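Local coordinates for protein peruvianin-I (PDB 6ORM) that probably acts as a cysteine peptidase of plant latex, although its fold is that of a germin-like cupin protein, at residues 149-153 with 154-158. Numbering follows the deposited sequence.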
ATOM      1  N   ALA A 149      -5.021  11.624  20.415  1.00 36.65           N
ATOM      2  CA  ALA A 149      -4.688  10.424  19.663  1.00 36.18           C
ATOM      3  C   ALA A 149      -4.398  10.808  18.218  1.00 35.94           C
ATOM      4  O   ALA A 149      -5.271  11.348  17.530  1.00 36.05           O
ATOM      5  CB  ALA A 149      -5.825   9.404  19.734  1.00 35.72           C
ATOM      6  N   SER A 150      -3.169  10.556  17.773  1.00 36.20           N
ATOM      7  CA  SER A 150      -2.809  10.686  16.367  1.00 36.51           C
ATOM      8  C   SER A 150      -2.937   9.319  15.708  1.00 35.87           C
ATOM      9  O   SER A 150      -2.381   8.335  16.205  1.00 35.55           O
ATOM     10  CB  SER A 150      -1.385  11.224  16.215  1.00 37.77           C
ATOM     11  OG  SER A 150      -1.273  12.547  16.713  1.00 39.02           O
ATOM     12  N   LEU A 151      -3.688   9.254  14.609  1.00 35.62           N
ATOM     13  CA  LEU A 151      -3.951   7.995  13.925  1.00 35.62           C
ATOM     14  C   LEU A 151      -3.603   8.116  12.448  1.00 35.89           C
ATOM     15  O   LEU A 151      -3.850   9.152  11.824  1.00 36.65           O
ATOM     16  CB  LEU A 151      -5.418   7.572  14.096  1.00 35.49           C
ATOM     17  CG  LEU A 151      -5.893   7.437  15.547  1.00 35.85           C
ATOM     18  CD1 LEU A 151      -6.740   8.636  15.964  1.00 36.35           C
ATOM     19  CD2 LEU A 151      -6.650   6.132  15.763  1.00 35.49           C
ATOM     20  N   ASN A 152      -3.032   7.046  11.890  1.00 35.61           N
ATOM     21  CA  ASN A 152      -2.586   7.051  10.496  1.00 36.09           C
ATOM     22  C   ASN A 152      -3.704   6.586   9.557  1.00 36.42           C
ATOM     23  O   ASN A 152      -3.572   5.634   8.789  1.00 37.64           O
ATOM     24  CB  ASN A 152      -1.327   6.205  10.336  1.00 36.06           C
ATOM     25  CG  ASN A 152      -1.533   4.757  10.737  1.00 36.09           C
ATOM     26  OD1 ASN A 152      -2.318   4.448  11.636  1.00 36.34           O
ATOM     27  ND2 ASN A 152      -0.822   3.856  10.066  1.00 35.82           N
ATOM     28  N   SER A 153      -4.828   7.289   9.643  1.00 36.46           N
ATOM     29  CA  SER A 153      -5.904   7.155   8.672  1.00 36.28           C
ATOM     30  C   SER A 153      -6.748   8.415   8.736  1.00 36.57           C
ATOM     31  O   SER A 153      -6.873   9.033   9.794  1.00 35.78           O
ATOM     32  CB  SER A 153      -6.769   5.916   8.933  1.00 36.10           C
ATOM     33  OG  SER A 153      -7.857   5.858   8.025  1.00 37.16           O
ATOM     34  N   GLN A 154      -7.326   8.789   7.594  1.00 37.07           N
ATOM     35  CA  GLN A 154      -8.277   9.893   7.596  1.00 37.34           C
ATOM     36  C   GLN A 154      -9.595   9.524   8.263  1.00 37.52           C
ATOM     37  O   GLN A 154     -10.386  10.421   8.571  1.00 38.53           O
ATOM     38  CB  GLN A 154      -8.542  10.373   6.169  1.00 37.37           C
ATOM     39  CG  GLN A 154      -9.418   9.438   5.365  1.00 36.89           C
ATOM     40  CD  GLN A 154      -9.696   9.961   3.973  1.00 37.55           C
ATOM     41  OE1 GLN A 154      -8.776  10.207   3.192  1.00 37.50           O
ATOM     42  NE2 GLN A 154     -10.972  10.136   3.656  1.00 37.79           N
ATOM     43  N   ASN A 155      -9.846   8.241   8.494  1.00 35.41           N
ATOM     44  CA  ASN A 155     -11.085   7.774   9.101  1.00 36.34           C
ATOM     45  C   ASN A 155     -10.820   6.432   9.771  1.00 35.80           C
ATOM     46  O   ASN A 155     -11.255   5.387   9.272  1.00 36.27           O
ATOM     47  CB  ASN A 155     -12.194   7.658   8.052  1.00 38.37           C
ATOM     48  CG  ASN A 155     -13.552   7.366   8.666  1.00 39.89           C
ATOM     49  OD1 ASN A 155     -13.817   7.725   9.813  1.00 40.63           O
ATOM     50  ND2 ASN A 155     -14.418   6.706   7.906  1.00 40.48           N
ATOM     51  N   PRO A 156     -10.113   6.427  10.905  1.00 36.59           N
ATOM     52  CA  PRO A 156      -9.710   5.151  11.521  1.00 36.19           C
ATOM     53  C   PRO A 156     -10.881   4.293  11.958  1.00 37.35           C
ATOM     54  O   PRO A 156     -10.749   3.065  12.018  1.00 37.88           O
ATOM     55  CB  PRO A 156      -8.863   5.589  12.726  1.00 35.53           C
ATOM     56  CG  PRO A 156      -8.577   7.054  12.517  1.00 35.93           C
ATOM     57  CD  PRO A 156      -9.705   7.591  11.708  1.00 36.08           C
ATOM     58  N   GLY A 157     -12.018   4.902  12.278  1.00 37.21           N
ATOM     59  CA  GLY A 157     -13.118   4.177  12.878  1.00 37.65           C
ATOM     60  C   GLY A 157     -12.920   3.987  14.369  1.00 37.01           C
ATOM     61  O   GLY A 157     -11.792   4.004  14.863  1.00 35.66           O
ATOM     62  N   GLY A 158     -14.022   3.818  15.093  1.00 38.11           N
ATOM     63  CA  GLY A 158     -13.982   3.613  16.526  1.00 37.69           C
ATOM     64  C   GLY A 158     -15.115   2.704  16.947  1.00 37.67           C
ATOM     65  O   GLY A 158     -16.250   2.874  16.490  1.00 39.24           O
TER
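Ser153 to Asn155 form an ST turn: the hydroxyl OG of Ser153 accepts the backbone N-H of Asn155 at 3.1 Å, along a nearly straight line (168°). A chi1 of 176° sets Ser153 OG opposite its own backbone N and beside the carbonyl carbon, within reach of the amide two residues on. Asp3 completes this polar cluster, one carboxylate oxygen bonding to Ser153 OG and the other to the backbone N of Gln154. With an alanine in place of Ser153, the amide of Asn155 would probably lose its acceptor and Asp3 OD1 one partner, leaving the turn held less firmly at Asn155. The buried side-chain amide of Gln154 is held at both ends, OE1 by the backbone N of Thr69 and NE2 by Asn68 OD1, and Asn155 ND2 reaches Leu7 O of a neighbouring subunit in the six-chain assembly. Just upstream, Asn152 is the centre of an inverse gamma turn, closed by a weak bond from Ser153 N to Leu151 O (3.0 Å). The two turns carry the chain out of strand 145-151, an inner strand of the cupin domain's five-stranded antiparallel sheet, and toward strand 159-162. The apolar part is formed by Leu151 and Pro156, whose side chains cross at about a right angle. Pro156 CG presses on Leu151 CB at 3.6 Å, while Leu151 CD2 reaches Pro156 CB at 3.8 Å. The proline ring also lies near the carbonyl of Ser153, with Pro156 CD 3.7 Å from Ser153 O, an oxygen that is hydrogen-bonded to Thr73 OG1. Both apolar side chains also touch Thr73 on the adjacent strand 73-79.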